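Local coordinates for NikO protein (Streptomyces tendae, PDB 4FQD) that acts as an enolpyruvyl transferase of the MurA type and is essential in nikkomycin biosynthesis, at residues A[36-41]-A[59-64]; A[143-148]-A[153-158]; A[332-337]-A[342-347]; A[413-418]-A[426-431]. The protein carries 4 engineered substitutions. One frame throughout, in Å; residues are numbered along the deposited sequence.

Contact 1 of 4, residues A[36-41]-A[59-64]; sequences SLVTTV and IVETAV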
loop_
_atom_site.group_PDB
_atom_site.type_symbol
_atom_site.label_atom_id
_atom_site.label_comp_id
_atom_site.label_asym_id
_atom_site.label_seq_id
_atom_site.Cartn_x
_atom_site.Cartn_y
_atom_site.Cartn_z
ATOM N N SER A 36 -8.249 -16.550 18.842
ATOM C CA SER A 36 -7.390 -17.350 19.712
ATOM C C SER A 36 -8.212 -18.403 20.441
ATOM O O SER A 36 -7.732 -19.504 20.711
ATOM C CB SER A 36 -6.665 -16.466 20.726
ATOM O OG SER A 36 -5.668 -15.682 20.099
ATOM N N LEU A 37 -9.451 -18.047 20.765
ATOM C CA LEU A 37 -10.378 -18.976 21.394
ATOM C C LEU A 37 -10.623 -20.181 20.496
ATOM O O LEU A 37 -10.619 -21.320 20.956
ATOM C CB LEU A 37 -11.701 -18.274 21.699
ATOM C CG LEU A 37 -12.876 -19.177 22.071
ATOM C CD1 LEU A 37 -12.584 -19.961 23.339
ATOM C CD2 LEU A 37 -14.135 -18.352 22.231
ATOM N N VAL A 38 -10.832 -19.915 19.211
ATOM C CA VAL A 38 -11.062 -20.969 18.230
ATOM C C VAL A 38 -9.876 -21.924 18.145
ATOM O O VAL A 38 -10.043 -23.141 18.215
ATOM C CB VAL A 38 -11.341 -20.381 16.832
ATOM C CG1 VAL A 38 -11.271 -21.467 15.768
ATOM C CG2 VAL A 38 -12.693 -19.680 16.810
ATOM N N THR A 39 -8.677 -21.366 18.007
ATOM C CA THR A 39 -7.471 -22.172 17.850
ATOM C C THR A 39 -7.096 -22.924 19.126
ATOM O O THR A 39 -6.547 -24.023 19.066
ATOM C CB THR A 39 -6.277 -21.320 17.384
ATOM O OG1 THR A 39 -6.111 -20.202 18.264
ATOM C CG2 THR A 39 -6.508 -20.813 15.970
ATOM N N THR A 40 -7.392 -22.331 20.278
ATOM C CA THR A 40 -7.128 -22.982 21.556
ATOM C C THR A 40 -8.066 -24.172 21.745
ATOM O O THR A 40 -7.647 -25.246 22.177
ATOM C CB THR A 40 -7.292 -22.008 22.737
ATOM O OG1 THR A 40 -6.399 -20.900 22.572
ATOM C CG2 THR A 40 -6.987 -22.705 24.054
ATOM N N VAL A 41 -9.336 -23.968 21.412
ATOM C CA VAL A 41 -10.330 -25.030 21.481
ATOM C C VAL A 41 -10.018 -26.118 20.457
ATOM O O VAL A 41 -10.146 -27.310 20.743
ATOM C CB VAL A 41 -11.755 -24.475 21.253
ATOM C CG1 VAL A 41 -12.738 -25.597 20.965
ATOM C CG2 VAL A 41 -12.205 -23.663 22.459
ATOM N N ILE A 59 -19.386 -14.952 23.508
ATOM C CA ILE A 59 -19.933 -14.717 22.178
ATOM C C ILE A 59 -20.541 -15.988 21.596
ATOM O O ILE A 59 -20.636 -17.011 22.276
ATOM C CB ILE A 59 -18.858 -14.177 21.217
ATOM C CG1 ILE A 59 -17.648 -15.114 21.192
ATOM C CG2 ILE A 59 -18.433 -12.776 21.630
ATOM C CD1 ILE A 59 -16.527 -14.641 20.292
ATOM N N VAL A 60 -20.949 -15.914 20.332
ATOM C CA VAL A 60 -21.591 -17.037 19.657
ATOM C C VAL A 60 -20.666 -18.247 19.559
ATOM O O VAL A 60 -21.084 -19.378 19.813
ATOM C CB VAL A 60 -22.063 -16.642 18.242
ATOM C CG1 VAL A 60 -22.676 -17.838 17.528
ATOM C CG2 VAL A 60 -23.055 -15.490 18.317
ATOM N N GLU A 61 -19.409 -17.997 19.198
ATOM C CA GLU A 61 -18.415 -19.055 19.039
ATOM C C GLU A 61 -18.281 -19.912 20.295
ATOM O O GLU A 61 -18.234 -21.138 20.214
ATOM C CB GLU A 61 -17.054 -18.457 18.670
ATOM C CG GLU A 61 -17.015 -17.760 17.317
ATOM C CD GLU A 61 -16.859 -18.731 16.163
ATOM O OE1 GLU A 61 -16.381 -19.859 16.397
ATOM O OE2 GLU A 61 -17.214 -18.369 15.022
ATOM N N THR A 62 -18.227 -19.258 21.452
ATOM C CA THR A 62 -18.073 -19.954 22.725
ATOM C C THR A 62 -19.235 -20.908 22.987
ATOM O O THR A 62 -19.034 -22.048 23.409
ATOM C CB THR A 62 -17.976 -18.965 23.901
ATOM O OG1 THR A 62 -16.976 -17.979 23.620
ATOM C CG2 THR A 62 -17.617 -19.695 25.186
ATOM N N ALA A 63 -20.449 -20.435 22.730
ATOM C CA ALA A 63 -21.649 -21.230 22.964
ATOM C C ALA A 63 -21.711 -22.442 22.040
ATOM O O ALA A 63 -21.961 -23.559 22.490
ATOM C CB ALA A 63 -22.895 -20.370 22.801
ATOM N N VAL A 64 -21.476 -22.215 20.751
ATOM C CA VAL A 64 -21.555 -23.285 19.761
ATOM C C VAL A 64 -20.466 -24.335 19.967
ATOM O O VAL A 64 -20.745 -25.535 19.947
ATOM C CB VAL A 64 -21.481 -22.737 18.324
ATOM C CG1 VAL A 64 -21.584 -23.873 17.316
ATOM C CG2 VAL A 64 -22.584 -21.715 18.091
#
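L37 and V38, neighbours on helix 34-44, each meet one residue of helix 60-71. Both meetings are van der Waals contacts of methyl groups with oxygen-bearing side chains. L37 points its side chain at the other helix and lays CD2 3.2 Å from T62 OG1, the two side chains meeting nearly at right angles. With CG anti to its backbone N (chi1 167°), L37 carries CD2 across to the hydroxyl. That hydroxyl is already engaged, since T62 OG1 is hydrogen-bonded to the carbonyl of P57, so a leucine can lie against it without leaving a buried polar group unsatisfied. Beside this pair, V38 CG2 comes within 3.7 Å of E61 OE1; the glutamate chain is bent at chi2 (-81°), and its OE1 ends beside the valine methyl.

The first helix has a hydrogen-bonded detail of its own: S36 O is gripped twice by T40, by its N at 2.9 Å and its OG1 at 2.7 Å, from opposite faces of the carbonyl plane. Threonine thus suits a buried helix position, spending its hydroxyl on the preceding turn.

The touching residues are buried against a sheet: I53 of strand 50-54 touches L37, T40 and V41, while F85 of strand 84-88 touches both L37 and T62. One turn on, V41 meets L65 and F69 and continues the seam between the helices.

Contact 2 of 4, residues A[143-148]-A[153-158]; sequences HLLDVM and VTTRLT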
loop_
_atom_site.group_PDB
_atom_site.type_symbol
_atom_site.label_atom_id
_atom_site.label_comp_id
_atom_site.label_asym_id
_atom_site.label_seq_id
_atom_site.Cartn_x
_atom_site.Cartn_y
_atom_site.Cartn_z
ATOM N N HIS A 143 -8.623 -24.725 0.642
ATOM C CA HIS A 143 -7.225 -24.698 1.074
ATOM C C HIS A 143 -6.977 -25.576 2.300
ATOM O O HIS A 143 -5.889 -26.128 2.469
ATOM C CB HIS A 143 -6.773 -23.263 1.358
ATOM C CG HIS A 143 -7.550 -22.581 2.442
ATOM N ND1 HIS A 143 -8.903 -22.332 2.343
ATOM C CD2 HIS A 143 -7.163 -22.080 3.637
ATOM C CE1 HIS A 143 -9.315 -21.714 3.434
ATOM N NE2 HIS A 143 -8.278 -21.546 4.236
ATOM N N LEU A 144 -7.987 -25.690 3.156
ATOM C CA LEU A 144 -7.916 -26.558 4.327
ATOM C C LEU A 144 -7.781 -28.017 3.909
ATOM O O LEU A 144 -7.009 -28.776 4.498
ATOM C CB LEU A 144 -9.164 -26.382 5.195
ATOM C CG LEU A 144 -9.028 -25.526 6.454
ATOM C CD1 LEU A 144 -8.406 -24.183 6.140
ATOM C CD2 LEU A 144 -10.381 -25.339 7.117
ATOM N N LEU A 145 -8.538 -28.402 2.887
ATOM C CA LEU A 145 -8.523 -29.773 2.394
ATOM C C LEU A 145 -7.200 -30.106 1.714
ATOM O O LEU A 145 -6.742 -31.247 1.758
ATOM C CB LEU A 145 -9.688 -30.008 1.431
ATOM C CG LEU A 145 -11.086 -29.762 2.003
ATOM C CD1 LEU A 145 -12.150 -29.979 0.939
ATOM C CD2 LEU A 145 -11.338 -30.655 3.209
ATOM N N ASP A 146 -6.589 -29.105 1.089
ATOM C CA ASP A 146 -5.307 -29.298 0.419
ATOM C C ASP A 146 -4.189 -29.518 1.434
ATOM O O ASP A 146 -3.274 -30.306 1.201
ATOM C CB ASP A 146 -4.979 -28.104 -0.478
ATOM C CG ASP A 146 -3.725 -28.325 -1.303
ATOM O OD1 ASP A 146 -2.617 -28.060 -0.790
ATOM O OD2 ASP A 146 -3.847 -28.767 -2.465
ATOM N N VAL A 147 -4.269 -28.814 2.559
ATOM C CA VAL A 147 -3.285 -28.965 3.625
ATOM C C VAL A 147 -3.361 -30.357 4.239
ATOM O O VAL A 147 -2.353 -31.059 4.331
ATOM C CB VAL A 147 -3.481 -27.914 4.732
ATOM C CG1 VAL A 147 -2.609 -28.242 5.934
ATOM C CG2 VAL A 147 -3.169 -26.523 4.201
ATOM N N MET A 148 -4.562 -30.752 4.654
ATOM C CA MET A 148 -4.782 -32.078 5.224
ATOM C C MET A 148 -4.467 -33.177 4.213
ATOM O O MET A 148 -4.073 -34.281 4.588
ATOM C CB MET A 148 -6.218 -32.219 5.734
ATOM C CG MET A 148 -6.477 -31.505 7.051
ATOM S SD MET A 148 -8.178 -31.661 7.631
ATOM C CE MET A 148 -9.036 -30.629 6.446
ATOM N N VAL A 153 -4.732 -37.351 3.992
ATOM C CA VAL A 153 -6.189 -37.340 4.084
ATOM C C VAL A 153 -6.841 -37.351 2.703
ATOM O O VAL A 153 -6.511 -36.533 1.843
ATOM C CB VAL A 153 -6.700 -36.125 4.886
ATOM C CG1 VAL A 153 -8.219 -36.059 4.854
ATOM C CG2 VAL A 153 -6.196 -36.188 6.318
ATOM N N THR A 154 -7.765 -38.286 2.497
ATOM C CA THR A 154 -8.470 -38.412 1.226
ATOM C C THR A 154 -9.848 -37.759 1.306
ATOM O O THR A 154 -10.539 -37.873 2.319
ATOM C CB THR A 154 -8.620 -39.893 0.813
ATOM O OG1 THR A 154 -7.327 -40.504 0.741
ATOM C CG2 THR A 154 -9.307 -40.016 -0.540
ATOM N N THR A 155 -10.239 -37.069 0.240
ATOM C CA THR A 155 -11.528 -36.391 0.200
ATOM C C THR A 155 -12.423 -36.938 -0.902
ATOM O O THR A 155 -11.947 -37.350 -1.960
ATOM C CB THR A 155 -11.366 -34.879 -0.038
ATOM O OG1 THR A 155 -10.899 -34.651 -1.373
ATOM C CG2 THR A 155 -10.379 -34.284 0.944
ATOM N N ARG A 156 -13.726 -36.937 -0.646
ATOM C CA ARG A 156 -14.706 -37.239 -1.679
ATOM C C ARG A 156 -15.936 -36.358 -1.499
ATOM O O ARG A 156 -16.283 -35.980 -0.379
ATOM C CB ARG A 156 -15.090 -38.716 -1.667
ATOM C CG ARG A 156 -15.869 -39.144 -0.452
ATOM C CD ARG A 156 -16.821 -40.260 -0.806
ATOM N NE ARG A 156 -17.402 -40.855 0.388
ATOM C CZ ARG A 156 -16.879 -41.895 1.022
ATOM N NH1 ARG A 156 -17.467 -42.374 2.108
ATOM N NH2 ARG A 156 -15.769 -42.458 0.568
ATOM N N LEU A 157 -16.593 -36.034 -2.607
ATOM C CA LEU A 157 -17.651 -35.030 -2.596
ATOM C C LEU A 157 -19.061 -35.596 -2.470
ATOM O O LEU A 157 -19.368 -36.668 -2.989
ATOM C CB LEU A 157 -17.565 -34.146 -3.841
ATOM C CG LEU A 157 -16.679 -32.903 -3.763
ATOM C CD1 LEU A 157 -15.208 -33.270 -3.635
ATOM C CD2 LEU A 157 -16.910 -32.020 -4.978
ATOM N N THR A 158 -19.908 -34.844 -1.774
ATOM C CA THR A 158 -21.325 -35.152 -1.649
ATOM C C THR A 158 -22.106 -34.125 -2.463
ATOM O O THR A 158 -21.703 -32.962 -2.541
ATOM C CB THR A 158 -21.766 -35.118 -0.168
ATOM O OG1 THR A 158 -21.105 -36.167 0.552
ATOM C CG2 THR A 158 -23.268 -35.297 -0.032
#
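The first torsions of M148 and V153 decide which atoms meet. In M148, CG stands anti to the carbonyl carbon (chi1 -76°), and the chain then leads away from V153, so that the methionine meets the valine through its CB. In V153 it is CG2 that lies anti to the carbonyl carbon, beside the backbone N, with CG1 anti to that N. V153 CG2 faces back to the helix, 4.0 Å from M148 CB.

The same two residues share a backbone bond. V153 N donates to M148 O at 3.2 Å, fairly straight at the hydrogen (153°) but tilted 29° from the carbonyl plane. It closes the short turn between helix and strand and gives a partner to a carbonyl of the last helical turn. The beta-branched valine also covers this carbonyl, V153 CG2 lying 3.3 Å from M148 O.

Further along, L145 CB and T155 CG2 touch more loosely, at 4.4 Å. Both residues also pack on L165 of strand 163-166, where a leucine from the helix can reach the sheet and the threonine offers a methyl at its margin.

Helix 142-149 thus lies against an antiparallel sheet of strands 121-124, 163-166 and 154-157. It connects the two outer strands, which run the same way on either side of strand 163-166, a split beta-alpha-beta consistent with the inverse alpha/beta barrel fold of the enolpyruvyl transferases.

Contact 3 of 4, residues A[332-337]-A[342-347]; sequences FTAMSR and DSQPFL
A334 and Q344 form the closest backbone approach, their CA atoms 6.9 Å apart, where strand 331-334 passes helix 344-351. At that spacing side chains fill the gap between the two backbones, and they do so in two places.

The larger one is apolar. The side chain of F332 leaves its strand toward the helix, with CG set between the backbone N and the carbonyl carbon (chi1 66°), and the far end of the ring does the touching: F332 CZ lies 3.6 Å from L347 CD1. The same methyl is 4.0 Å from F332 CE2, so the leucine branch sits by one corner of the ring, approaching it obliquely. L347 CB adds a looser touch at 4.1 Å from F332 CZ. A long flat phenylalanine suits a strand position from which it must span to a helix, and a leucine offers a methyl to its end.

The second place is smaller. A334 CB stands 4.3 Å from Q344 NE2, and the short alanine leaves room for the amide beside it. That buried amide has its own partner, since Q344 NE2 is hydrogen-bonded to the carboxylate of E362.

Strand 331-334, helix 344-351 and strand 356-362 make a beta-alpha-beta unit, and I360 of the last strand packs on both F332 and Q344. Strand 331-334 lies at the margin of its sheet within the chain, where T333 meets T333 of the second subunit, while on the other flank of helix 344-351 F346 packs against A413 and L417 of helix 409-419.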
loop_
_atom_site.group_PDB
_atom_site.type_symbol
_atom_site.label_atom_id
_atom_site.label_comp_id
_atom_site.label_asym_id
_atom_site.label_seq_id
_atom_site.Cartn_x
_atom_site.Cartn_y
_atom_site.Cartn_z
ATOM N N PHE A 332 -1.864 2.796 3.208
ATOM C CA PHE A 332 -1.351 1.521 3.688
ATOM C C PHE A 332 -2.071 0.347 3.043
ATOM O O PHE A 332 -3.049 0.521 2.316
ATOM C CB PHE A 332 -1.476 1.431 5.211
ATOM C CG PHE A 332 -2.895 1.393 5.703
ATOM C CD1 PHE A 332 -3.597 2.566 5.923
ATOM C CD2 PHE A 332 -3.525 0.184 5.949
ATOM C CE1 PHE A 332 -4.902 2.535 6.374
ATOM C CE2 PHE A 332 -4.829 0.146 6.400
ATOM C CZ PHE A 332 -5.519 1.324 6.614
ATOM N N THR A 333 -1.582 -0.853 3.329
ATOM C CA THR A 333 -2.173 -2.066 2.789
ATOM C C THR A 333 -2.464 -3.064 3.901
ATOM O O THR A 333 -1.560 -3.480 4.624
ATOM C CB THR A 333 -1.246 -2.726 1.753
ATOM O OG1 THR A 333 -1.030 -1.825 0.658
ATOM C CG2 THR A 333 -1.863 -4.010 1.230
ATOM N N ALA A 334 -3.730 -3.438 4.042
ATOM C CA ALA A 334 -4.110 -4.472 4.993
ATOM C C ALA A 334 -3.620 -5.824 4.486
ATOM O O ALA A 334 -4.069 -6.304 3.447
ATOM C CB ALA A 334 -5.615 -4.488 5.191
ATOM N N MET A 335 -2.695 -6.430 5.222
ATOM C CA MET A 335 -2.084 -7.683 4.791
ATOM C C MET A 335 -1.895 -8.658 5.951
ATOM O O MET A 335 -2.042 -8.290 7.117
ATOM C CB MET A 335 -0.746 -7.410 4.104
ATOM C CG MET A 335 0.226 -6.615 4.954
ATOM S SD MET A 335 1.739 -6.179 4.081
ATOM C CE MET A 335 2.669 -5.399 5.398
ATOM N N SER A 336 -1.565 -9.902 5.616
ATOM C CA SER A 336 -1.424 -10.965 6.604
ATOM C C SER A 336 -0.324 -10.675 7.622
ATOM O O SER A 336 -0.506 -10.885 8.822
ATOM C CB SER A 336 -1.158 -12.303 5.911
ATOM O OG SER A 336 -2.213 -12.638 5.025
ATOM N N ARG A 337 0.816 -10.191 7.140
ATOM C CA ARG A 337 1.916 -9.827 8.026
ATOM C C ARG A 337 1.960 -8.320 8.249
ATOM O O ARG A 337 3.031 -7.730 8.383
ATOM C CB ARG A 337 3.249 -10.329 7.472
ATOM C CG ARG A 337 3.345 -11.841 7.396
ATOM C CD ARG A 337 4.783 -12.291 7.238
ATOM N NE ARG A 337 4.910 -13.740 7.353
ATOM C CZ ARG A 337 6.067 -14.378 7.483
ATOM N NH1 ARG A 337 7.202 -13.694 7.519
ATOM N NH2 ARG A 337 6.089 -15.700 7.582
ATOM N N ASP A 342 -9.727 -6.628 9.471
ATOM C CA ASP A 342 -10.837 -6.192 10.313
ATOM C C ASP A 342 -10.590 -4.815 10.922
ATOM O O ASP A 342 -11.522 -4.156 11.382
ATOM C CB ASP A 342 -11.097 -7.210 11.425
ATOM C CG ASP A 342 -11.669 -8.510 10.901
ATOM O OD1 ASP A 342 -12.460 -8.465 9.937
ATOM O OD2 ASP A 342 -11.331 -9.578 11.453
ATOM N N SER A 343 -9.331 -4.387 10.926
ATOM C CA SER A 343 -8.963 -3.100 11.508
ATOM C C SER A 343 -9.202 -1.958 10.526
ATOM O O SER A 343 -9.440 -0.817 10.924
ATOM C CB SER A 343 -7.496 -3.113 11.946
ATOM O OG SER A 343 -7.259 -4.128 12.907
ATOM N N GLN A 344 -9.145 -2.283 9.240
ATOM C CA GLN A 344 -9.284 -1.296 8.169
ATOM C C GLN A 344 -10.557 -0.422 8.185
ATOM O O GLN A 344 -10.465 0.782 7.939
ATOM C CB GLN A 344 -9.070 -1.968 6.804
ATOM C CG GLN A 344 -10.099 -1.621 5.752
ATOM C CD GLN A 344 -10.696 -2.854 5.109
ATOM O OE1 GLN A 344 -11.910 -2.951 4.936
ATOM N NE2 GLN A 344 -9.843 -3.807 4.746
ATOM N N PRO A 345 -11.738 -1.005 8.471
ATOM C CA PRO A 345 -12.928 -0.142 8.482
ATOM C C PRO A 345 -12.873 0.964 9.537
ATOM O O PRO A 345 -13.365 2.067 9.296
ATOM C CB PRO A 345 -14.065 -1.116 8.808
ATOM C CG PRO A 345 -13.572 -2.436 8.349
ATOM C CD PRO A 345 -12.101 -2.426 8.629
ATOM N N PHE A 346 -12.279 0.670 10.688
ATOM C CA PHE A 346 -12.178 1.652 11.760
ATOM C C PHE A 346 -11.138 2.720 11.435
ATOM O O PHE A 346 -11.257 3.867 11.861
ATOM C CB PHE A 346 -11.853 0.964 13.085
ATOM C CG PHE A 346 -12.818 -0.126 13.448
ATOM C CD1 PHE A 346 -14.043 0.177 14.017
ATOM C CD2 PHE A 346 -12.503 -1.454 13.212
ATOM C CE1 PHE A 346 -14.935 -0.824 14.347
ATOM C CE2 PHE A 346 -13.390 -2.460 13.542
ATOM C CZ PHE A 346 -14.608 -2.145 14.110
ATOM N N LEU A 347 -10.120 2.334 10.674
ATOM C CA LEU A 347 -9.101 3.273 10.232
ATOM C C LEU A 347 -9.658 4.178 9.139
ATOM O O LEU A 347 -9.222 5.319 8.978
ATOM C CB LEU A 347 -7.867 2.522 9.731
ATOM C CG LEU A 347 -7.185 1.642 10.780
ATOM C CD1 LEU A 347 -6.061 0.830 10.162
ATOM C CD2 LEU A 347 -6.666 2.493 11.927
#

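Contact 4 of 4, residues A[413-418]-A[426-431]; sequences AVLLLA and TTLRNH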
loop_
_atom_site.group_PDB
_atom_site.type_symbol
_atom_site.label_atom_id
_atom_site.label_comp_id
_atom_site.label_asym_id
_atom_site.label_seq_id
_atom_site.Cartn_x
_atom_site.Cartn_y
_atom_site.Cartn_z
ATOM N N ALA A 413 -20.214 -2.519 13.301
ATOM C CA ALA A 413 -19.545 -1.802 14.377
ATOM C C ALA A 413 -19.157 -0.385 13.964
ATOM O O ALA A 413 -19.412 0.571 14.696
ATOM C CB ALA A 413 -18.319 -2.575 14.846
ATOM N N VAL A 414 -18.546 -0.254 12.791
ATOM C CA VAL A 414 -18.059 1.044 12.332
ATOM C C VAL A 414 -19.203 1.996 11.966
ATOM O O VAL A 414 -19.073 3.213 12.104
ATOM C CB VAL A 414 -17.061 0.903 11.152
ATOM C CG1 VAL A 414 -17.776 0.466 9.880
ATOM C CG2 VAL A 414 -16.306 2.207 10.929
ATOM N N LEU A 415 -20.324 1.441 11.515
ATOM C CA LEU A 415 -21.496 2.252 11.205
ATOM C C LEU A 415 -22.127 2.776 12.488
ATOM O O LEU A 415 -22.599 3.912 12.543
ATOM C CB LEU A 415 -22.522 1.448 10.405
ATOM C CG LEU A 415 -22.161 1.151 8.949
ATOM C CD1 LEU A 415 -23.275 0.374 8.267
ATOM C CD2 LEU A 415 -21.860 2.439 8.204
ATOM N N LEU A 416 -22.127 1.936 13.516
ATOM C CA LEU A 416 -22.686 2.302 14.809
ATOM C C LEU A 416 -21.875 3.422 15.455
ATOM O O LEU A 416 -22.435 4.327 16.070
ATOM C CB LEU A 416 -22.735 1.081 15.731
ATOM C CG LEU A 416 -23.325 1.284 17.126
ATOM C CD1 LEU A 416 -24.701 1.922 17.039
ATOM C CD2 LEU A 416 -23.395 -0.044 17.863
ATOM N N LEU A 417 -20.555 3.358 15.304
ATOM C CA LEU A 417 -19.673 4.382 15.849
ATOM C C LEU A 417 -19.848 5.704 15.112
ATOM O O LEU A 417 -19.870 6.771 15.727
ATOM C CB LEU A 417 -18.212 3.934 15.772
ATOM C CG LEU A 417 -17.821 2.698 16.583
ATOM C CD1 LEU A 417 -16.338 2.407 16.427
ATOM C CD2 LEU A 417 -18.187 2.877 18.048
ATOM N N ALA A 418 -19.970 5.625 13.791
ATOM C CA ALA A 418 -20.146 6.810 12.962
ATOM C C ALA A 418 -21.505 7.458 13.209
ATOM O O ALA A 418 -21.631 8.682 13.185
ATOM C CB ALA A 418 -19.982 6.455 11.493
ATOM N N THR A 426 -30.514 8.004 13.557
ATOM C CA THR A 426 -30.056 7.086 12.521
ATOM C C THR A 426 -30.492 5.667 12.867
ATOM O O THR A 426 -30.415 5.251 14.023
ATOM C CB THR A 426 -28.521 7.118 12.376
ATOM O OG1 THR A 426 -28.086 8.463 12.137
ATOM C CG2 THR A 426 -28.067 6.232 11.223
ATOM N N THR A 427 -30.958 4.929 11.866
ATOM C CA THR A 427 -31.335 3.538 12.070
ATOM C C THR A 427 -30.311 2.603 11.439
ATOM O O THR A 427 -29.778 2.881 10.365
ATOM C CB THR A 427 -32.731 3.234 11.499
ATOM O OG1 THR A 427 -32.769 3.592 10.114
ATOM C CG2 THR A 427 -33.795 4.021 12.250
ATOM N N LEU A 428 -30.036 1.496 12.121
ATOM C CA LEU A 428 -29.095 0.499 11.630
ATOM C C LEU A 428 -29.685 -0.901 11.752
ATOM O O LEU A 428 -30.116 -1.308 12.832
ATOM C CB LEU A 428 -27.779 0.579 12.406
ATOM C CG LEU A 428 -26.716 -0.468 12.062
ATOM C CD1 LEU A 428 -26.274 -0.338 10.611
ATOM C CD2 LEU A 428 -25.526 -0.352 13.002
ATOM N N ARG A 429 -29.711 -1.633 10.643
ATOM C CA ARG A 429 -30.197 -3.010 10.662
ATOM C C ARG A 429 -29.106 -4.007 10.288
ATOM O O ARG A 429 -27.992 -3.615 9.935
ATOM C CB ARG A 429 -31.421 -3.182 9.763
ATOM C CG ARG A 429 -31.230 -2.762 8.320
ATOM C CD ARG A 429 -32.533 -2.941 7.559
ATOM N NE ARG A 429 -32.418 -2.569 6.153
ATOM C CZ ARG A 429 -32.704 -1.363 5.672
ATOM N NH1 ARG A 429 -33.123 -0.404 6.485
ATOM N NH2 ARG A 429 -32.572 -1.118 4.377
ATOM N N ASN A 430 -29.447 -5.292 10.364
ATOM C CA ASN A 430 -28.478 -6.374 10.213
ATOM C C ASN A 430 -27.346 -6.254 11.226
ATOM O O ASN A 430 -26.194 -6.564 10.930
ATOM C CB ASN A 430 -27.926 -6.443 8.787
ATOM C CG ASN A 430 -28.908 -7.055 7.810
ATOM O OD1 ASN A 430 -28.549 -7.398 6.686
ATOM N ND2 ASN A 430 -30.158 -7.191 8.235
ATOM N N HIS A 431 -27.694 -5.800 12.426
ATOM C CA HIS A 431 -26.727 -5.632 13.503
ATOM C C HIS A 431 -26.541 -6.931 14.278
ATOM O O HIS A 431 -25.874 -6.957 15.314
ATOM C CB HIS A 431 -27.170 -4.514 14.445
ATOM C CG HIS A 431 -28.556 -4.695 14.987
ATOM N ND1 HIS A 431 -29.684 -4.401 14.255
ATOM C CD2 HIS A 431 -28.989 -5.137 16.192
ATOM C CE1 HIS A 431 -30.757 -4.655 14.985
ATOM N NE2 HIS A 431 -30.365 -5.101 16.161
#
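L417 N bonds to A413 O at 3.1 Å, and A418 N to V414 O at the same length; these helical bonds fix the turn from which L415 and L416 meet L428. Between side chains the contact across to strand 425-429 is apolar, and the single leucine on the strand serves two on the helix.

L428 points toward the helix with CG anti to its backbone N (chi1 176°), and its two methyls go to different neighbours. L428 CD1 is 3.9 Å from L415 CD1 and 4.2 Å from L415 CB, the two side chains meeting at about a right angle. L428 CD2 rests instead at the root of the next residue, 4.2 Å from L416 CB and 4.1 Å from L416 N. That amide belongs to the helix backbone, so the methyl comes up against the helix surface itself. A forked side chain is well matched to two successive helix positions. Replacing L428 with an alanine here would remove both methyls and is likely to open a gap over the helix turn, leaving L415 CD1 and L416 CB without their apolar mate.

The three leucines are buried between helix 409-419 and the sheet to which strand 425-429 belongs. L404 of strand 402-405 touches both L415 and L428, while I18 of strand 14-19 touches L416 and L428. Strand 402-405, the helix and strand 425-429 form a beta-alpha-beta unit, and helix 372-378 packs against the helix as well, L375 meeting L415 and A418.

Overall arrangement
The contacts follow one another along the chain. Contacts 1 and 2 lie in one lobe, with centres 23 Å apart, and contacts 3 and 4 in the other, at 20 Å. Of all the pairs, 3 and 4 alone touch: P345 O lies 3.4 Å from V414 CG2, so the two beta-alpha-beta units pack helix against helix. Contacts 2 and 4 are farthest apart, 38 Å between centres. Contact 1 is nearest the middle of the chain, yet its nearest atoms stay about 9 Å from contact 4 and 11 Å from contact 3. In MurA enzymes the active site lies in the cleft between the lobes, and NikO probably places it likewise.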